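Local coordinates for protein prolyl-tRNA synthetase (Naegleria fowleri, PDB 6NAB) that probably charges proline tRNA with proline at the expense of ATP, as a class II aminoacyl-tRNA synthetase, at residues E189-V194 with N267-S272. Sequence-based numbering, arbitrary orientation.
Sequences ELYKRV and NSWGLS. With AMP (adenosine monophosphate), chain M; PRO (proline), chain N.
Helix segment 189-194 runs nearly parallel to strand segment 267-272, the two axes 8° apart and 10.2 Å from each other, with Tyr191 level with Leu271. Tyr191 spans most of that gap. Its CG lies anti to the carbonyl carbon (chi1 -70°), which directs the ring at the strand between Trp269 and Leu271. CE1 of the ring packs 3.5 Å from Leu271 CB, while Leu271 CD1 sits over one ring face, offset toward the rim. At the far end of the ring, Tyr191 OH comes 3.5 Å from Trp269 CB and also meets the edge of the indole. The same oxygen is 3.0 Å from Gly270 N, but the angle is too poor for a hydrogen bond; the hydroxyl is instead hydrogen-bonded to Gln168 OE1 on strand 164-174. One helical turn further on, Val194 CG1 and Leu271 CD2 meet tip to tip at 4.1 Å.

The proline lies on the side of the strand turned from the helix, its CB and CG against the bare backbone of Trp269 and Gly270, and AMP lies alongside. AMP O3' donates to Gly270 O at 2.8 Å and Ser272 OG to adenine N3 at 2.6 Å, two of the bonds that hold AMP, with Thr238, Arg150 and Glu152 among its other partners. Apolar packing thus backs this class II active-site strand on the helix side, where Gln168 satisfies the buried tyrosine hydroxyl, while its backbone and Ser272 meet the ligands elsewhere.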
ATOM      1  N   GLU B 189       7.697  21.818  -0.529  1.00 19.01           N
ATOM      2  CA  GLU B 189       7.304  22.254   0.813  1.00 21.12           C
ATOM      3  C   GLU B 189       6.631  21.124   1.599  1.00 23.22           C
ATOM      4  O   GLU B 189       6.824  21.012   2.817  1.00 14.94           O
ATOM      5  CB  GLU B 189       6.395  23.491   0.717  1.00 18.57           C
ATOM      6  CG  GLU B 189       5.650  23.874   1.996  1.00 18.30           C
ATOM      7  CD  GLU B 189       6.540  24.393   3.128  1.00 25.57           C
ATOM      8  OE1 GLU B 189       7.754  24.620   2.924  1.00 24.75           O
ATOM      9  OE2 GLU B 189       6.008  24.578   4.239  1.00 30.26           O
ATOM     10  N   LEU B 190       5.834  20.276   0.927  1.00 17.76           N
ATOM     11  CA  LEU B 190       5.221  19.134   1.610  1.00 22.87           C
ATOM     12  C   LEU B 190       6.272  18.146   2.104  1.00 22.91           C
ATOM     13  O   LEU B 190       6.124  17.562   3.186  1.00 17.88           O
ATOM     14  CB  LEU B 190       4.214  18.418   0.698  1.00 17.18           C
ATOM     15  CG  LEU B 190       2.846  19.059   0.494  1.00 16.26           C
ATOM     16  CD1 LEU B 190       1.874  18.110  -0.242  1.00 16.98           C
ATOM     17  CD2 LEU B 190       2.254  19.521   1.837  1.00 19.33           C
ATOM     18  N   TYR B 191       7.322  17.916   1.309  1.00 14.87           N
ATOM     19  CA  TYR B 191       8.407  17.058   1.765  1.00 14.95           C
ATOM     20  C   TYR B 191       9.123  17.674   2.964  1.00 16.16           C
ATOM     21  O   TYR B 191       9.494  16.964   3.911  1.00 16.07           O
ATOM     22  CB  TYR B 191       9.386  16.807   0.618  1.00 13.11           C
ATOM     23  CG  TYR B 191       8.847  15.922  -0.485  1.00 14.09           C
ATOM     24  CD1 TYR B 191       7.727  15.105  -0.286  1.00 13.61           C
ATOM     25  CD2 TYR B 191       9.440  15.917  -1.735  1.00 17.65           C
ATOM     26  CE1 TYR B 191       7.250  14.291  -1.310  1.00 12.91           C
ATOM     27  CE2 TYR B 191       8.972  15.114  -2.754  1.00 17.48           C
ATOM     28  CZ  TYR B 191       7.875  14.308  -2.541  1.00 12.12           C
ATOM     29  OH  TYR B 191       7.418  13.517  -3.566  1.00 15.89           O
ATOM     30  N   LYS B 192       9.346  18.992   2.931  1.00 17.01           N
ATOM     31  CA  LYS B 192       9.902  19.672   4.098  1.00 16.49           C
ATOM     32  C   LYS B 192       9.031  19.452   5.331  1.00 18.47           C
ATOM     33  O   LYS B 192       9.542  19.216   6.435  1.00 20.09           O
ATOM     34  CB  LYS B 192      10.052  21.164   3.808  1.00 15.37           C
ATOM     35  CG  LYS B 192      10.480  22.019   4.993  1.00 22.75           C
ATOM     36  CD  LYS B 192       9.296  22.753   5.580  1.00 30.90           C
ATOM     37  CE  LYS B 192       9.744  23.843   6.532  1.00 40.30           C
ATOM     38  NZ  LYS B 192       8.578  24.680   6.900  1.00 47.05           N
ATOM     39  N   ARG B 193       7.717  19.533   5.163  1.00 14.73           N
ATOM     40  CA  ARG B 193       6.831  19.362   6.309  1.00 18.66           C
ATOM     41  C   ARG B 193       6.858  17.927   6.826  1.00 16.99           C
ATOM     42  O   ARG B 193       6.848  17.712   8.045  1.00 21.83           O
ATOM     43  CB  ARG B 193       5.416  19.795   5.932  1.00 20.09           C
ATOM     44  CG  ARG B 193       5.305  21.300   5.681  1.00 23.14           C
ATOM     45  CD  ARG B 193       3.876  21.699   5.367  1.00 24.90           C
ATOM     46  NE  ARG B 193       3.019  21.376   6.492  1.00 27.75           N
ATOM     47  CZ  ARG B 193       1.717  21.127   6.413  1.00 27.51           C
ATOM     48  NH1 ARG B 193       1.067  21.169   5.246  1.00 24.49           N
ATOM     49  NH2 ARG B 193       1.066  20.835   7.522  1.00 25.80           N
ATOM     50  N   VAL B 194       6.923  16.930   5.932  1.00 15.25           N
ATOM     51  CA  VAL B 194       7.061  15.545   6.398  1.00 18.25           C
ATOM     52  C   VAL B 194       8.288  15.412   7.296  1.00 15.60           C
ATOM     53  O   VAL B 194       8.210  14.890   8.419  1.00 18.24           O
ATOM     54  CB  VAL B 194       7.144  14.556   5.219  1.00 18.60           C
ATOM     55  CG1 VAL B 194       7.569  13.185   5.734  1.00 16.41           C
ATOM     56  CG2 VAL B 194       5.800  14.414   4.509  1.00 16.42           C
ATOM     57  N   ASN B 267       5.478  17.215 -14.287  1.00 16.22           N
ATOM     58  CA  ASN B 267       6.327  17.037 -13.114  1.00 17.73           C
ATOM     59  C   ASN B 267       6.242  15.584 -12.667  1.00 19.02           C
ATOM     60  O   ASN B 267       5.252  14.892 -12.924  1.00 18.88           O
ATOM     61  CB  ASN B 267       5.885  17.900 -11.913  1.00 20.24           C
ATOM     62  CG  ASN B 267       5.797  19.379 -12.225  1.00 24.94           C
ATOM     63  OD1 ASN B 267       6.575  19.921 -13.011  1.00 19.52           O
ATOM     64  ND2 ASN B 267       4.828  20.051 -11.596  1.00 14.56           N
ATOM     65  N   SER B 268       7.263  15.136 -11.948  1.00 15.52           N
ATOM     66  CA  SER B 268       7.131  13.936 -11.138  1.00 16.52           C
ATOM     67  C   SER B 268       7.884  14.157  -9.833  1.00 17.59           C
ATOM     68  O   SER B 268       8.816  14.965  -9.764  1.00 16.74           O
ATOM     69  CB  SER B 268       7.612  12.662 -11.884  1.00 12.54           C
ATOM     70  OG  SER B 268       9.016  12.647 -12.081  1.00 15.73           O
ATOM     71  N   TRP B 269       7.425  13.493  -8.772  1.00 15.35           N
ATOM     72  CA  TRP B 269       7.996  13.751  -7.455  1.00 16.24           C
ATOM     73  C   TRP B 269       7.841  12.506  -6.592  1.00 16.78           C
ATOM     74  O   TRP B 269       6.796  11.847  -6.624  1.00 15.98           O
ATOM     75  CB  TRP B 269       7.344  14.979  -6.780  1.00 11.26           C
ATOM     76  CG  TRP B 269       5.940  15.312  -7.251  1.00 15.80           C
ATOM     77  CD1 TRP B 269       5.597  16.088  -8.318  1.00 16.54           C
ATOM     78  CD2 TRP B 269       4.695  14.854  -6.672  1.00 14.00           C
ATOM     79  NE1 TRP B 269       4.212  16.151  -8.439  1.00 16.28           N
ATOM     80  CE2 TRP B 269       3.644  15.418  -7.430  1.00 12.72           C
ATOM     81  CE3 TRP B 269       4.374  14.059  -5.560  1.00 15.44           C
ATOM     82  CZ2 TRP B 269       2.290  15.175  -7.138  1.00 13.13           C
ATOM     83  CZ3 TRP B 269       3.033  13.817  -5.271  1.00 18.08           C
ATOM     84  CH2 TRP B 269       2.007  14.381  -6.058  1.00 16.63           C
ATOM     85  N   GLY B 270       8.883  12.201  -5.822  1.00 11.49           N
ATOM     86  CA  GLY B 270       8.918  10.984  -5.031  1.00 11.20           C
ATOM     87  C   GLY B 270       9.574  11.086  -3.664  1.00 16.84           C
ATOM     88  O   GLY B 270      10.607  11.741  -3.489  1.00 18.62           O
ATOM     89  N   LEU B 271       8.977  10.414  -2.686  1.00 15.23           N
ATOM     90  CA  LEU B 271       9.473  10.328  -1.317  1.00 12.64           C
ATOM     91  C   LEU B 271       9.409   8.861  -0.892  1.00 15.42           C
ATOM     92  O   LEU B 271       8.373   8.214  -1.090  1.00 15.99           O
ATOM     93  CB  LEU B 271       8.606  11.196  -0.387  1.00 14.73           C
ATOM     94  CG  LEU B 271       8.982  11.310   1.095  1.00 18.37           C
ATOM     95  CD1 LEU B 271      10.131  12.309   1.235  1.00 11.18           C
ATOM     96  CD2 LEU B 271       7.789  11.686   1.978  1.00 17.17           C
ATOM     97  N   SER B 272      10.483   8.340  -0.283  1.00 13.76           N
ATOM     98  CA  SER B 272      10.585   6.898  -0.035  1.00 15.64           C
ATOM     99  C   SER B 272      10.844   6.590   1.439  1.00 16.81           C
ATOM    100  O   SER B 272      10.993   7.485   2.279  1.00 19.00           O
ATOM    101  CB  SER B 272      11.704   6.262  -0.869  1.00 19.12           C
ATOM    102  OG  SER B 272      12.973   6.463  -0.256  1.00 17.11           O
TER
HETATM  103  P   AMP M 601      15.950   9.924  -7.168  1.00 26.62           P
HETATM  104  O1P AMP M 601      15.398   9.259  -8.497  1.00 23.01           O
HETATM  105  O2P AMP M 601      17.442   9.665  -6.792  1.00 26.25           O
HETATM  106  O3P AMP M 601      15.586  11.405  -7.201  1.00 24.65           O
HETATM  107  O5' AMP M 601      15.105   9.414  -5.914  1.00 24.31           O
HETATM  108  C5' AMP M 601      13.680   9.449  -5.906  1.00 21.88           C
HETATM  109  C4' AMP M 601      13.141   9.151  -4.531  1.00 21.66           C
HETATM  110  O4' AMP M 601      13.509   7.790  -4.172  1.00 21.44           O
HETATM  111  C3' AMP M 601      13.698  10.046  -3.429  1.00 24.17           C
HETATM  112  O3' AMP M 601      12.701  10.267  -2.431  1.00 24.58           O
HETATM  113  C2' AMP M 601      14.866   9.219  -2.873  1.00 21.85           C
HETATM  114  O2' AMP M 601      15.185   9.509  -1.534  1.00 27.54           O
HETATM  115  C1' AMP M 601      14.353   7.790  -3.033  1.00 19.25           C
HETATM  116  N9  AMP M 601      15.390   6.774  -3.274  1.00 17.92           N
HETATM  117  C8  AMP M 601      16.180   6.661  -4.388  1.00 20.28           C
HETATM  118  N7  AMP M 601      16.880   5.551  -4.439  1.00 18.28           N
HETATM  119  C5  AMP M 601      16.537   4.893  -3.271  1.00 15.02           C
HETATM  120  C6  AMP M 601      16.914   3.643  -2.739  1.00 17.55           C
HETATM  121  N6  AMP M 601      17.746   2.792  -3.353  1.00 17.52           N
HETATM  122  N1  AMP M 601      16.379   3.277  -1.550  1.00 14.64           N
HETATM  123  C2  AMP M 601      15.522   4.107  -0.949  1.00 14.48           C
HETATM  124  N3  AMP M 601      15.085   5.306  -1.357  1.00 17.32           N
HETATM  125  C4  AMP M 601      15.629   5.640  -2.531  1.00 14.73           C
HETATM  126  N   PRO N 602      10.135   9.386 -10.693  1.00 16.70           N
HETATM  127  CA  PRO N 602      11.051  10.346 -10.064  1.00 14.27           C
HETATM  128  C   PRO N 602      12.317   9.668  -9.542  1.00 13.07           C
HETATM  129  O   PRO N 602      13.192  10.325  -8.961  1.00 16.98           O
HETATM  130  CB  PRO N 602      10.221  10.928  -8.909  1.00 16.41           C
HETATM  131  CG  PRO N 602       9.188   9.844  -8.608  1.00 12.36           C
HETATM  132  CD  PRO N 602       8.859   9.268  -9.958  1.00 14.68           C
HETATM  133  OXT PRO N 602      12.496   8.453  -9.706  1.00 16.27           O